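PDB 3FEQ: putative amidohydrolase from Unidentified, which probably hydrolyses Xaa-Pro dipeptides as a prolidase of the metal-dependent amidohydrolase superfamily, with zinc bound in its barrel. Local coordinates for residues C[376-381]-C[396-401]; C[6-11]-C[48-53]. All coordinates share one frame; numbering follows the deposited sequence.

Interaction 1: residues C[376-381]-C[396-401]; sequences DLVVLD and ARVEYV
The carbonyl oxygen of Val379 takes two backbone N-H groups from the neighbouring strand. Glu399 N reaches Val379 O at 3.1 Å, nearly along the C=O axis, and Tyr400 N adds a weak, long bond to Val379 O at 3.5 Å. With Glu399 and Tyr400 both set against Val379, this is a classic beta bulge in an antiparallel pair; the extra residue shifts the register by one. Val379 N returns a straight bond to Tyr400 O (2.8 Å) within the bulge, and past it Asp381 N gives another to Arg397 O (3.0 Å).

Val379 and Tyr400 send their side chains to the same face, alongside one another. Val379 CB lies in the ring plane at the edge of Tyr400, and its CG1, anti to the backbone N (chi1 167°), meets Tyr400 CD2 at 3.7 Å. Tyr400 is thus touched along its rim. On the other face Val378 CG1 crosses Val398 CG2 at about a right angle, 3.8 Å away, while Leu380 CD1 packs on Val398 CB. Beside the bulge, Glu399 folds at chi2 (-109°), which brings its carboxylate close to Asp381 CB. The two carboxylates stand nearly perpendicular, Asp381 OD1 and Glu399 OE2 4.2 Å apart, and their like charges might raise the pKa of one of them.

This antiparallel pair, its strands linked by a long loop, probably belongs to the small beta domain that accompanies the TIM barrel in this superfamily. Strand 377-380 runs between strand 398-403 and strand 56-66, bonded to the latter through Val378 with Met58 and Leu380 with Thr56. Tyr400 also touches strand 406-410, and Val401 touches Thr103 of strand 102-107.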
# COMPACT_ATOMS: atom_id res chain seq x y z
N ASP C 376 -45.29 -8.97 22.96
CA ASP C 376 -45.25 -9.45 21.59
C ASP C 376 -46.26 -10.57 21.45
O ASP C 376 -46.00 -11.70 21.85
CB ASP C 376 -43.85 -9.95 21.23
CG ASP C 376 -42.88 -8.82 20.87
OD1 ASP C 376 -43.23 -7.63 21.09
OD2 ASP C 376 -41.77 -9.11 20.36
N LEU C 377 -47.44 -10.24 20.93
CA LEU C 377 -48.56 -11.17 20.91
C LEU C 377 -49.08 -11.39 19.51
O LEU C 377 -49.04 -10.50 18.66
CB LEU C 377 -49.71 -10.66 21.77
CG LEU C 377 -49.68 -10.83 23.30
CD1 LEU C 377 -48.75 -11.97 23.73
CD2 LEU C 377 -49.28 -9.51 23.96
N VAL C 378 -49.60 -12.59 19.30
CA VAL C 378 -50.32 -12.91 18.09
C VAL C 378 -51.72 -13.32 18.50
O VAL C 378 -51.90 -14.00 19.51
CB VAL C 378 -49.64 -14.06 17.34
CG1 VAL C 378 -50.56 -14.62 16.28
CG2 VAL C 378 -48.38 -13.58 16.71
N VAL C 379 -52.71 -12.84 17.75
CA VAL C 379 -54.08 -13.29 17.95
C VAL C 379 -54.57 -14.14 16.78
O VAL C 379 -54.55 -13.73 15.63
CB VAL C 379 -55.02 -12.12 18.24
CG1 VAL C 379 -56.46 -12.56 18.12
CG2 VAL C 379 -54.75 -11.59 19.63
N LEU C 380 -55.03 -15.34 17.13
CA LEU C 380 -55.16 -16.43 16.19
C LEU C 380 -56.61 -16.87 16.15
O LEU C 380 -57.23 -17.09 17.19
CB LEU C 380 -54.29 -17.58 16.69
CG LEU C 380 -53.21 -18.16 15.79
CD1 LEU C 380 -52.65 -17.09 14.89
CD2 LEU C 380 -52.13 -18.77 16.65
N ASP C 381 -57.15 -17.01 14.94
CA ASP C 381 -58.52 -17.48 14.74
C ASP C 381 -58.57 -19.01 14.65
O ASP C 381 -58.51 -19.59 13.57
CB ASP C 381 -59.08 -16.86 13.45
CG ASP C 381 -60.54 -17.20 13.20
OD1 ASP C 381 -61.37 -17.00 14.11
OD2 ASP C 381 -60.87 -17.62 12.07
N ALA C 396 -52.79 -16.55 6.91
CA ALA C 396 -54.21 -16.71 6.63
C ALA C 396 -55.07 -16.46 7.87
O ALA C 396 -56.02 -15.67 7.83
CB ALA C 396 -54.49 -18.09 6.06
N ARG C 397 -54.71 -17.11 8.98
CA ARG C 397 -55.57 -17.14 10.16
C ARG C 397 -55.08 -16.35 11.38
O ARG C 397 -55.48 -16.62 12.51
CB ARG C 397 -55.87 -18.59 10.55
CG ARG C 397 -57.34 -18.96 10.44
CD ARG C 397 -57.53 -20.46 10.56
NE ARG C 397 -57.81 -21.09 9.27
CZ ARG C 397 -56.90 -21.62 8.47
NH1 ARG C 397 -55.62 -21.63 8.80
NH2 ARG C 397 -57.28 -22.15 7.31
N VAL C 398 -54.22 -15.35 11.16
CA VAL C 398 -53.75 -14.46 12.22
C VAL C 398 -54.28 -13.06 11.95
O VAL C 398 -53.95 -12.46 10.94
CB VAL C 398 -52.21 -14.42 12.29
CG1 VAL C 398 -51.60 -14.53 10.91
CG2 VAL C 398 -51.72 -13.17 12.98
N GLU C 399 -55.13 -12.56 12.84
CA GLU C 399 -55.77 -11.28 12.57
C GLU C 399 -55.27 -10.13 13.43
O GLU C 399 -55.54 -8.98 13.11
CB GLU C 399 -57.29 -11.37 12.63
CG GLU C 399 -57.84 -11.65 13.99
CD GLU C 399 -58.40 -13.04 14.09
OE1 GLU C 399 -57.64 -13.95 14.52
OE2 GLU C 399 -59.57 -13.23 13.71
N TYR C 400 -54.55 -10.43 14.50
CA TYR C 400 -53.90 -9.37 15.27
C TYR C 400 -52.45 -9.69 15.57
O TYR C 400 -52.12 -10.79 16.01
CB TYR C 400 -54.65 -9.10 16.57
CG TYR C 400 -56.02 -8.49 16.39
CD1 TYR C 400 -56.17 -7.20 15.89
CD2 TYR C 400 -57.16 -9.20 16.74
CE1 TYR C 400 -57.42 -6.64 15.74
CE2 TYR C 400 -58.42 -8.64 16.58
CZ TYR C 400 -58.54 -7.36 16.08
OH TYR C 400 -59.79 -6.80 15.93
N VAL C 401 -51.58 -8.72 15.33
CA VAL C 401 -50.21 -8.82 15.82
C VAL C 401 -49.85 -7.62 16.67
O VAL C 401 -49.98 -6.47 16.25
CB VAL C 401 -49.19 -9.00 14.67
CG1 VAL C 401 -47.79 -9.03 15.22
CG2 VAL C 401 -49.47 -10.27 13.89

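Interaction 2: residues C[6-11]-C[48-53]; sequences TVLQGG and QAIDVR
Leu8 and Ile50 run alongside each other on one face of the sheet, each strand contributing one apolar branch. Leu8 CG and Ile50 CG1 both stand anti to their carbonyl carbons (chi1 -64° and -59°), and these matching first torsions let Leu8 CD1 settle against both Ile50 CB and Ile50 CD1, 3.8 Å from each. Further along, Val52 CG2 reaches back to Leu8 CB at 3.9 Å.

The backbones run parallel. Val7 O accepts from Ile50 N (3.0 Å), Ile50 O accepts from Gln9 N (3.2 Å), and Gln9 O accepts from Val52 N (3.1 Å). Strand 5-9 is therefore held on two sides, with strand 48-51 parallel to it and strand 20-30 antiparallel, in what is probably the N-terminal part of the beta domain found beside the barrel in many amidohydrolases. At Gly10, with its positive phi, the chain turns a corner before strand 11-15.

On the face that bears Val7 and Ala49, Gln9 and Asp51 add polar groups. Gln9 CG sits between the backbone N and the carbonyl carbon (chi1 45°), passing close to Ile50 O, and the extended remainder brings its amide close to Asp51, their planes almost perpendicular. Asp51 OD1 pairs with Arg53 in a salt bridge, Arg53 NE at 2.8 Å and NH1 beside it, both as weak, bent hydrogen bonds; Asp51 O lies above one guanidinium face, displaced toward its rim.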
# COMPACT_ATOMS: atom_id res chain seq x y z
N THR C 6 -53.56 -1.29 27.49
CA THR C 6 -54.34 -2.08 26.54
C THR C 6 -54.79 -3.41 27.14
O THR C 6 -54.09 -3.98 27.98
CB THR C 6 -53.53 -2.33 25.24
OG1 THR C 6 -53.22 -1.08 24.63
CG2 THR C 6 -54.32 -3.18 24.24
N VAL C 7 -55.96 -3.88 26.73
CA VAL C 7 -56.45 -5.17 27.18
C VAL C 7 -56.94 -6.01 26.01
O VAL C 7 -57.86 -5.62 25.29
CB VAL C 7 -57.60 -5.01 28.18
CG1 VAL C 7 -58.22 -6.36 28.50
CG2 VAL C 7 -57.10 -4.33 29.45
N LEU C 8 -56.33 -7.18 25.83
CA LEU C 8 -56.95 -8.23 25.06
C LEU C 8 -57.89 -9.00 25.97
O LEU C 8 -57.43 -9.64 26.91
CB LEU C 8 -55.91 -9.19 24.50
CG LEU C 8 -54.86 -8.73 23.48
CD1 LEU C 8 -55.39 -7.60 22.61
CD2 LEU C 8 -53.58 -8.33 24.17
N GLN C 9 -59.18 -8.96 25.66
CA GLN C 9 -60.19 -9.48 26.58
C GLN C 9 -60.89 -10.76 26.11
O GLN C 9 -61.32 -10.86 24.96
CB GLN C 9 -61.21 -8.41 26.93
CG GLN C 9 -61.71 -7.61 25.74
CD GLN C 9 -62.52 -6.41 26.16
OE1 GLN C 9 -62.39 -5.91 27.29
NE2 GLN C 9 -63.38 -5.93 25.27
N GLY C 10 -60.97 -11.73 27.02
CA GLY C 10 -61.73 -12.96 26.80
C GLY C 10 -61.06 -13.91 25.83
O GLY C 10 -61.73 -14.72 25.18
N GLY C 11 -59.74 -13.81 25.74
CA GLY C 11 -58.95 -14.66 24.85
C GLY C 11 -58.67 -16.02 25.45
O GLY C 11 -58.80 -16.21 26.66
N GLN C 48 -57.22 0.63 26.37
CA GLN C 48 -57.51 0.54 24.94
C GLN C 48 -57.65 -0.91 24.50
O GLN C 48 -56.67 -1.65 24.43
CB GLN C 48 -56.41 1.23 24.13
CG GLN C 48 -56.72 1.35 22.65
CD GLN C 48 -56.40 2.73 22.10
OE1 GLN C 48 -57.11 3.70 22.36
NE2 GLN C 48 -55.32 2.82 21.33
N ALA C 49 -58.89 -1.32 24.21
CA ALA C 49 -59.29 -2.67 24.39
C ALA C 49 -59.62 -3.32 23.08
O ALA C 49 -59.98 -2.66 22.14
CB ALA C 49 -60.45 -2.72 25.28
N ILE C 50 -59.51 -4.64 23.04
CA ILE C 50 -59.62 -5.37 21.79
C ILE C 50 -60.29 -6.71 22.09
O ILE C 50 -59.78 -7.48 22.90
CB ILE C 50 -58.25 -5.58 21.14
CG1 ILE C 50 -57.58 -4.23 20.88
CG2 ILE C 50 -58.37 -6.35 19.84
CD1 ILE C 50 -56.07 -4.29 20.82
N ASP C 51 -61.45 -6.95 21.49
CA ASP C 51 -62.25 -8.13 21.82
C ASP C 51 -61.72 -9.37 21.13
O ASP C 51 -61.77 -9.49 19.90
CB ASP C 51 -63.73 -7.92 21.50
CG ASP C 51 -64.65 -8.83 22.30
OD1 ASP C 51 -65.07 -9.88 21.77
OD2 ASP C 51 -64.94 -8.51 23.48
N VAL C 52 -61.21 -10.30 21.93
CA VAL C 52 -60.59 -11.50 21.43
C VAL C 52 -61.38 -12.72 21.90
O VAL C 52 -60.83 -13.64 22.51
CB VAL C 52 -59.15 -11.61 21.93
CG1 VAL C 52 -58.40 -12.66 21.14
CG2 VAL C 52 -58.46 -10.26 21.82
N ARG C 53 -62.68 -12.71 21.63
CA ARG C 53 -63.55 -13.79 22.07
C ARG C 53 -63.39 -15.01 21.17
O ARG C 53 -63.34 -14.88 19.93
CB ARG C 53 -65.01 -13.30 22.18
CG ARG C 53 -66.02 -13.81 21.12
CD ARG C 53 -65.85 -13.16 19.73
NE ARG C 53 -65.76 -11.71 19.78
CZ ARG C 53 -65.34 -10.94 18.78
NH1 ARG C 53 -65.31 -9.62 18.94
NH2 ARG C 53 -64.93 -11.48 17.64

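In the fold
Interaction 1 and interaction 2 belong to one mixed sheet, with centres about 12 Å apart, and they meet directly: Val379 CG1 packs on Val52 CG1 and the Tyr400 ring on Ile50 CG2. Interaction 1 is the more buried, an antiparallel pairing from the C-terminal part of the chain that lies nearer its centre; interaction 2 is a parallel pairing from the N-terminal part, further out and partly exposed. The ends of the chain thus probably build the same beta domain. Both have apolar packing between their strands, but the acidic pair of interaction 1 sits beside its bulge, whereas interaction 2 has an amide and an acid near its edge, with a neighbouring arginine bound to the acid.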